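Local coordinates for protein mucus binding proteinn (Lactobacillus reuteri, PDB 4MT5) that probably binds mucin glycoproteins at the bacterial cell surface, this chain being one repeat of a longer cell-wall-anchored mucus adhesin, at residues A[1-6]-A[21-26]; A[29-34]-A[57-62]. All coordinates share one frame; numbering follows the deposited sequence.

Contact 1 of 2, residues A[1-6]-A[21-26]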
ATOM      1  N   MET A   1     -31.146 -42.509   7.859  1.00 35.80           N
ATOM      2  CA  MET A   1     -30.263 -41.491   8.429  1.00 37.27           C
ATOM      3  C   MET A   1     -29.965 -40.400   7.402  1.00 32.73           C
ATOM      4  O   MET A   1     -29.379 -40.658   6.361  1.00 33.26           O
ATOM      5  CB  MET A   1     -28.955 -42.100   8.943  1.00 38.28           C
ATOM      6  CG  MET A   1     -28.075 -41.097   9.707  1.00 40.60           C
ATOM      7  SD  MET A   1     -27.993 -41.386  11.500  1.00 55.81           S
ATOM      8  CE  MET A   1     -26.528 -42.433  11.607  1.00 46.44           C
ATOM      9  N   GLN A   2     -30.377 -39.182   7.708  1.00 31.12           N
ATOM     10  CA  GLN A   2     -30.270 -38.098   6.761  1.00 30.46           C
ATOM     11  C   GLN A   2     -28.902 -37.443   6.812  1.00 31.73           C
ATOM     12  O   GLN A   2     -28.094 -37.713   7.702  1.00 30.65           O
ATOM     13  CB  GLN A   2     -31.355 -37.072   7.036  1.00 29.72           C
ATOM     14  CG  GLN A   2     -32.697 -37.707   7.239  1.00 28.80           C
ATOM     15  CD  GLN A   2     -33.060 -38.616   6.093  1.00 34.53           C
ATOM     16  OE1 GLN A   2     -33.001 -38.213   4.923  1.00 35.99           O
ATOM     17  NE2 GLN A   2     -33.419 -39.863   6.413  1.00 32.45           N
ATOM     18  N   THR A   3     -28.650 -36.587   5.834  1.00 31.10           N
ATOM     19  CA  THR A   3     -27.400 -35.861   5.760  1.00 30.63           C
ATOM     20  C   THR A   3     -27.706 -34.385   5.581  1.00 29.60           C
ATOM     21  O   THR A   3     -28.683 -34.017   4.931  1.00 31.58           O
ATOM     22  CB  THR A   3     -26.515 -36.388   4.613  1.00 29.64           C
ATOM     23  OG1 THR A   3     -25.910 -37.620   5.024  1.00 32.70           O
ATOM     24  CG2 THR A   3     -25.413 -35.413   4.278  1.00 30.15           C
ATOM     25  N   ALA A   4     -26.897 -33.540   6.201  1.00 25.59           N
ATOM     26  CA  ALA A   4     -26.990 -32.120   5.946  1.00 25.37           C
ATOM     27  C   ALA A   4     -25.575 -31.573   5.865  1.00 23.72           C
ATOM     28  O   ALA A   4     -24.712 -31.970   6.648  1.00 22.98           O
ATOM     29  CB  ALA A   4     -27.785 -31.439   7.041  1.00 22.40           C
ATOM     30  N   TYR A   5     -25.334 -30.687   4.903  1.00 21.84           N
ATOM     31  CA  TYR A   5     -23.997 -30.141   4.679  1.00 22.56           C
ATOM     32  C   TYR A   5     -23.962 -28.668   5.067  1.00 22.21           C
ATOM     33  O   TYR A   5     -24.895 -27.921   4.776  1.00 23.86           O
ATOM     34  CB  TYR A   5     -23.577 -30.270   3.206  1.00 23.09           C
ATOM     35  CG  TYR A   5     -23.343 -31.672   2.699  1.00 24.96           C
ATOM     36  CD1 TYR A   5     -22.324 -32.466   3.220  1.00 28.18           C
ATOM     37  CD2 TYR A   5     -24.119 -32.194   1.674  1.00 26.02           C
ATOM     38  CE1 TYR A   5     -22.099 -33.761   2.743  1.00 27.25           C
ATOM     39  CE2 TYR A   5     -23.900 -33.479   1.191  1.00 27.60           C
ATOM     40  CZ  TYR A   5     -22.891 -34.255   1.727  1.00 29.86           C
ATOM     41  OH  TYR A   5     -22.687 -35.528   1.240  1.00 33.08           O
ATOM     42  N   VAL A   6     -22.883 -28.245   5.714  1.00 20.64           N
ATOM     43  CA  VAL A   6     -22.686 -26.835   6.017  1.00 20.65           C
ATOM     44  C   VAL A   6     -21.368 -26.428   5.361  1.00 21.94           C
ATOM     45  O   VAL A   6     -20.308 -26.948   5.712  1.00 23.69           O
ATOM     46  CB  VAL A   6     -22.663 -26.594   7.541  1.00 22.26           C
ATOM     47  CG1 VAL A   6     -22.421 -25.137   7.846  1.00 22.41           C
ATOM     48  CG2 VAL A   6     -23.970 -27.051   8.167  1.00 18.51           C
ATOM     49  N   ASP A  21     -20.151 -32.414   7.446  1.00 27.81           N
ATOM     50  CA  ASP A  21     -21.105 -33.454   7.113  1.00 29.17           C
ATOM     51  C   ASP A  21     -21.843 -33.893   8.384  1.00 26.52           C
ATOM     52  O   ASP A  21     -21.267 -34.544   9.250  1.00 28.16           O
ATOM     53  CB  ASP A  21     -20.333 -34.624   6.494  1.00 31.66           C
ATOM     54  CG  ASP A  21     -21.228 -35.607   5.765  1.00 38.03           C
ATOM     55  OD1 ASP A  21     -22.466 -35.557   5.975  1.00 34.19           O
ATOM     56  OD2 ASP A  21     -20.681 -36.432   4.988  1.00 38.06           O
ATOM     57  N   LEU A  22     -23.110 -33.526   8.512  1.00 24.59           N
ATOM     58  CA  LEU A  22     -23.872 -33.894   9.701  1.00 25.24           C
ATOM     59  C   LEU A  22     -24.907 -34.973   9.418  1.00 27.36           C
ATOM     60  O   LEU A  22     -25.546 -34.969   8.364  1.00 27.46           O
ATOM     61  CB  LEU A  22     -24.556 -32.674  10.296  1.00 24.05           C
ATOM     62  CG  LEU A  22     -23.568 -31.653  10.846  1.00 25.26           C
ATOM     63  CD1 LEU A  22     -23.726 -30.332  10.136  1.00 23.71           C
ATOM     64  CD2 LEU A  22     -23.799 -31.488  12.331  1.00 27.95           C
ATOM     65  N   HIS A  23     -25.078 -35.881  10.374  1.00 26.83           N
ATOM     66  CA  HIS A  23     -25.975 -37.017  10.219  1.00 28.12           C
ATOM     67  C   HIS A  23     -26.958 -37.110  11.361  1.00 28.15           C
ATOM     68  O   HIS A  23     -26.605 -36.862  12.510  1.00 28.57           O
ATOM     69  CB  HIS A  23     -25.170 -38.306  10.170  1.00 27.05           C
ATOM     70  CG  HIS A  23     -24.127 -38.307   9.112  1.00 28.13           C
ATOM     71  ND1 HIS A  23     -24.413 -38.582   7.792  1.00 31.46           N
ATOM     72  CD2 HIS A  23     -22.801 -38.041   9.165  1.00 30.69           C
ATOM     73  CE1 HIS A  23     -23.303 -38.500   7.079  1.00 35.25           C
ATOM     74  NE2 HIS A  23     -22.310 -38.171   7.887  1.00 33.93           N
ATOM     75  N   GLY A  24     -28.188 -37.500  11.048  1.00 30.41           N
ATOM     76  CA  GLY A  24     -29.224 -37.618  12.061  1.00 31.76           C
ATOM     77  C   GLY A  24     -30.534 -38.106  11.486  1.00 32.89           C
ATOM     78  O   GLY A  24     -30.642 -38.315  10.282  1.00 33.04           O
ATOM     79  N   TYR A  25     -31.531 -38.296  12.344  1.00 32.38           N
ATOM     80  CA  TYR A  25     -32.806 -38.832  11.898  1.00 31.80           C
ATOM     81  C   TYR A  25     -33.749 -37.723  11.496  1.00 33.31           C
ATOM     82  O   TYR A  25     -33.660 -36.604  11.992  1.00 37.17           O
ATOM     83  CB  TYR A  25     -33.437 -39.724  12.975  1.00 33.84           C
ATOM     84  CG  TYR A  25     -32.528 -40.863  13.386  1.00 37.72           C
ATOM     85  CD1 TYR A  25     -32.287 -41.933  12.527  1.00 35.03           C
ATOM     86  CD2 TYR A  25     -31.886 -40.853  14.625  1.00 38.85           C
ATOM     87  CE1 TYR A  25     -31.434 -42.965  12.899  1.00 38.82           C
ATOM     88  CE2 TYR A  25     -31.038 -41.882  15.007  1.00 34.78           C
ATOM     89  CZ  TYR A  25     -30.815 -42.929  14.144  1.00 40.31           C
ATOM     90  OH  TYR A  25     -29.974 -43.943  14.532  1.00 41.80           O
ATOM     91  N   THR A  26     -34.643 -38.032  10.574  1.00 32.64           N
ATOM     92  CA  THR A  26     -35.621 -37.060  10.141  1.00 32.16           C
ATOM     93  C   THR A  26     -36.389 -36.570  11.364  1.00 38.42           C
ATOM     94  O   THR A  26     -36.741 -37.370  12.248  1.00 36.18           O
ATOM     95  CB  THR A  26     -36.581 -37.679   9.136  1.00 33.97           C
ATOM     96  OG1 THR A  26     -35.870 -38.633   8.329  1.00 39.12           O
ATOM     97  CG2 THR A  26     -37.196 -36.605   8.255  1.00 33.63           C
TER
HETATM   98  O   HOH W   1     -34.096 -41.059   9.213  1.00 10.73           O

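Contact 2 of 2, residues A[29-34]-A[57-62]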
ATOM      1  N   THR A  29     -33.365 -31.873  15.648  1.00 30.64           N
ATOM      2  CA  THR A  29     -32.625 -30.641  15.449  1.00 32.59           C
ATOM      3  C   THR A  29     -31.151 -30.941  15.199  1.00 31.17           C
ATOM      4  O   THR A  29     -30.537 -31.724  15.923  1.00 30.49           O
ATOM      5  CB  THR A  29     -32.807 -29.688  16.640  1.00 30.34           C
ATOM      6  OG1 THR A  29     -34.206 -29.459  16.839  1.00 28.37           O
ATOM      7  CG2 THR A  29     -32.120 -28.353  16.374  1.00 32.74           C
ATOM      8  N   ILE A  30     -30.596 -30.341  14.153  1.00 28.48           N
ATOM      9  CA  ILE A  30     -29.200 -30.579  13.828  1.00 29.73           C
ATOM     10  C   ILE A  30     -28.370 -29.966  14.935  1.00 29.11           C
ATOM     11  O   ILE A  30     -28.462 -28.760  15.152  1.00 31.39           O
ATOM     12  CB  ILE A  30     -28.824 -29.958  12.480  1.00 26.78           C
ATOM     13  CG1 ILE A  30     -29.854 -30.366  11.428  1.00 27.23           C
ATOM     14  CG2 ILE A  30     -27.455 -30.421  12.067  1.00 25.96           C
ATOM     15  CD1 ILE A  30     -29.567 -29.877  10.073  1.00 25.69           C
ATOM     16  N   PRO A  31     -27.586 -30.801  15.659  1.00 28.46           N
ATOM     17  CA  PRO A  31     -26.767 -30.418  16.822  1.00 26.08           C
ATOM     18  C   PRO A  31     -25.517 -29.639  16.412  1.00 25.30           C
ATOM     19  O   PRO A  31     -24.397 -30.134  16.539  1.00 23.52           O
ATOM     20  CB  PRO A  31     -26.372 -31.763  17.422  1.00 24.26           C
ATOM     21  CG  PRO A  31     -26.316 -32.674  16.258  1.00 26.04           C
ATOM     22  CD  PRO A  31     -27.416 -32.227  15.326  1.00 27.45           C
ATOM     23  N   TYR A  32     -25.725 -28.412  15.951  1.00 24.60           N
ATOM     24  CA  TYR A  32     -24.686 -27.682  15.265  1.00 22.83           C
ATOM     25  C   TYR A  32     -24.974 -26.195  15.267  1.00 23.79           C
ATOM     26  O   TYR A  32     -26.130 -25.770  15.303  1.00 23.79           O
ATOM     27  CB  TYR A  32     -24.633 -28.174  13.831  1.00 23.53           C
ATOM     28  CG  TYR A  32     -23.510 -27.618  12.997  1.00 21.80           C
ATOM     29  CD1 TYR A  32     -22.241 -28.167  13.062  1.00 22.33           C
ATOM     30  CD2 TYR A  32     -23.724 -26.568  12.126  1.00 20.46           C
ATOM     31  CE1 TYR A  32     -21.213 -27.677  12.293  1.00 23.45           C
ATOM     32  CE2 TYR A  32     -22.697 -26.072  11.348  1.00 21.99           C
ATOM     33  CZ  TYR A  32     -21.445 -26.630  11.433  1.00 22.41           C
ATOM     34  OH  TYR A  32     -20.419 -26.137  10.658  1.00 22.43           O
ATOM     35  N   SER A  33     -23.906 -25.409  15.225  1.00 23.41           N
ATOM     36  CA  SER A  33     -24.005 -23.964  15.081  1.00 27.42           C
ATOM     37  C   SER A  33     -22.846 -23.482  14.211  1.00 24.46           C
ATOM     38  O   SER A  33     -21.786 -24.110  14.198  1.00 25.16           O
ATOM     39  CB  SER A  33     -23.960 -23.282  16.454  1.00 26.41           C
ATOM     40  OG  SER A  33     -23.754 -21.886  16.319  1.00 27.46           O
ATOM     41  N   THR A  34     -23.039 -22.380  13.490  1.00 23.93           N
ATOM     42  CA  THR A  34     -21.961 -21.822  12.670  1.00 24.55           C
ATOM     43  C   THR A  34     -21.085 -20.839  13.441  1.00 25.60           C
ATOM     44  O   THR A  34     -20.139 -20.278  12.891  1.00 29.10           O
ATOM     45  CB  THR A  34     -22.488 -21.109  11.410  1.00 25.38           C
ATOM     46  OG1 THR A  34     -23.325 -20.008  11.789  1.00 24.46           O
ATOM     47  CG2 THR A  34     -23.269 -22.070  10.532  1.00 23.54           C
ATOM     48  N   THR A  57     -32.832 -25.441  12.888  1.00 28.34           N
ATOM     49  CA  THR A  57     -32.905 -26.232  11.667  1.00 30.17           C
ATOM     50  C   THR A  57     -32.908 -27.728  11.948  1.00 31.08           C
ATOM     51  O   THR A  57     -32.009 -28.238  12.618  1.00 33.31           O
ATOM     52  CB  THR A  57     -31.727 -25.948  10.738  1.00 27.94           C
ATOM     53  OG1 THR A  57     -31.877 -24.644  10.153  1.00 30.53           O
ATOM     54  CG2 THR A  57     -31.678 -27.001   9.642  1.00 24.20           C
ATOM     55  N   LYS A  58     -33.912 -28.429  11.426  1.00 30.21           N
ATOM     56  CA  LYS A  58     -34.007 -29.873  11.606  1.00 30.62           C
ATOM     57  C   LYS A  58     -33.538 -30.639  10.354  1.00 33.04           C
ATOM     58  O   LYS A  58     -33.288 -30.041   9.306  1.00 31.97           O
ATOM     59  CB  LYS A  58     -35.440 -30.245  11.972  1.00 29.98           C
ATOM     60  CG  LYS A  58     -35.948 -29.470  13.177  1.00 33.79           C
ATOM     61  CD  LYS A  58     -37.396 -29.783  13.558  1.00 29.63           C
ATOM     62  CE  LYS A  58     -38.362 -29.180  12.545  1.00 39.07           C
ATOM     63  NZ  LYS A  58     -39.788 -29.133  13.008  1.00 42.60           N
ATOM     64  N   PHE A  59     -33.399 -31.958  10.483  1.00 31.71           N
ATOM     65  CA  PHE A  59     -33.172 -32.825   9.334  1.00 28.77           C
ATOM     66  C   PHE A  59     -34.502 -33.061   8.629  1.00 32.07           C
ATOM     67  O   PHE A  59     -35.505 -33.372   9.271  1.00 34.18           O
ATOM     68  CB  PHE A  59     -32.610 -34.190   9.756  1.00 31.50           C
ATOM     69  CG  PHE A  59     -31.219 -34.145  10.343  1.00 31.89           C
ATOM     70  CD1 PHE A  59     -30.102 -33.988   9.528  1.00 28.22           C
ATOM     71  CD2 PHE A  59     -31.025 -34.299  11.713  1.00 30.61           C
ATOM     72  CE1 PHE A  59     -28.815 -33.957  10.070  1.00 25.91           C
ATOM     73  CE2 PHE A  59     -29.742 -34.262  12.260  1.00 30.23           C
ATOM     74  CZ  PHE A  59     -28.633 -34.092  11.435  1.00 26.25           C
ATOM     75  N   GLY A  60     -34.502 -32.912   7.307  1.00 39.73           N
ATOM     76  CA  GLY A  60     -35.631 -33.282   6.459  1.00 36.67           C
ATOM     77  C   GLY A  60     -35.324 -34.568   5.708  1.00 35.28           C
ATOM     78  O   GLY A  60     -34.926 -35.552   6.319  1.00 38.15           O
ATOM     79  N   VAL A  61     -35.478 -34.572   4.389  1.00 32.99           N
ATOM     80  CA  VAL A  61     -35.304 -35.816   3.660  1.00 31.66           C
ATOM     81  C   VAL A  61     -34.375 -35.703   2.486  1.00 36.75           C
ATOM     82  O   VAL A  61     -33.895 -36.720   1.966  1.00 44.42           O
ATOM     83  CB  VAL A  61     -36.623 -36.377   3.170  1.00 29.70           C
ATOM     84  CG1 VAL A  61     -37.343 -37.045   4.297  1.00 31.50           C
ATOM     85  CG2 VAL A  61     -37.462 -35.265   2.576  1.00 31.76           C
ATOM     86  N   GLY A  62     -34.116 -34.488   2.039  1.00 30.33           N
ATOM     87  CA  GLY A  62     -33.194 -34.356   0.936  1.00 29.56           C
ATOM     88  C   GLY A  62     -31.766 -34.532   1.416  1.00 29.36           C
ATOM     89  O   GLY A  62     -31.500 -35.100   2.473  1.00 30.38           O
TER

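Contact 1 of 2, residues A[1-6]-A[21-26]
Gln2 and Gly24 form the first antiparallel hydrogen-bonded pair of this beta hairpin. Gln2 N donates to Gly24 O at 2.7 Å, while the return bond, Gly24 N to Gln2 O, is weak at 3.4 Å. Ala4 and Leu22 form the second such pair, and here both bonds are firm. Leu22 N donates to Ala4 O and Ala4 N to Leu22 O, both at 2.9 Å. Leu22 O also receives a CA-H...O contact from Thr3 CA, so two donors use this oxygen.

At the open end, Gln2 NE2 donates to a water at 3.1 Å. Thr26 N reaches the same water through a weak bond. Between the main-chain pairs, Thr3 OG1 lies 3.3 Å from His23 ND1, and the two side chains run alongside each other. With CG of Met1 anti to the backbone N (chi1 -173°) and a bend at chi2, Met1 SD comes over one face of the Tyr25 ring, toward its rim, 4.3 Å from the centroid. This is a Met-aromatic contact.

Strand 2-10 is an inner strand here. One edge pairs with strand 16-24; along the other, Tyr5 bonds through its backbone to Pro64 and to Tyr66 of the parallel strand 65-77.

Contact 2 of 2, residues A[29-34]-A[57-62]
Ile30 sets its CG1 over one face of the Phe59 ring in the mucin-binding domain of this beta-grasp repeat. The contact joins two loops, one leading to helix 35-42 and the other to strand 65-77. Ile30 CG1 sits 3.8 Å from the ring centroid and only 5° off the ring normal, a well-centred CH-pi contact. CG1 is anti to the carbonyl carbon (chi1 -49°), and this turn sets it above the middle of the ring. The other branch, CG2, reaches toward the far end of the ring and comes 3.9 Å from Phe59 CZ.

Ile30 CD1, still near the ring at CE1, meets Thr57 CG2 at 3.6 Å, and the side chains of Ile30 and Thr57 run alongside each other in the same direction. The hydroxyl of Thr57 is used separately, in a hydrogen bond with Lys54 O. Outside Ile30, Pro31 CD makes a looser approach to the ring at Phe59 CE2. Pro31 is the centre of an inverse gamma turn, closed by a weak bond from Tyr32 N to Ile30 O.

Phe59 and Ile30 both also touch Ala4 of strand 2-10, so this CH-pi pair is packed against the sheet. An alanine in place of Phe59 would probably leave Ile30 CG1 and CG2 without the ring they rest on and open a gap between the loops and Ala4.

Thr29 and Lys58 form a single backbone bridge, with their side chains crossing on the exposed side. Phe59 adds backbone bonds to Asp27 and Glu28. Next to the bridge is the one hydrogen bond between 29-34 and 57-62. Ile30 N donates to Thr57 O at 3.0 Å, nearly straight at 169° and in the carbonyl plane.

Contacts 1 and 2 lie about 7 Å apart, centre to centre, at the N-terminal end of the elongated chain. The hairpin of 1-6 and 21-26 comes first, and its second strand runs on into the loop that opens contact 2. The two touch directly. Gly24 CA is 3.4 Å from Phe59 CE2, so the loop ring rests on the hairpin backbone. Gly60 O lies 3.2 Å from Gln2 CG and also packs against Thr26 CG2. Ile30 and Tyr32 also both reach Leu22. Together the contacts tie the loops to the sheet at one end of the mucin-binding domain.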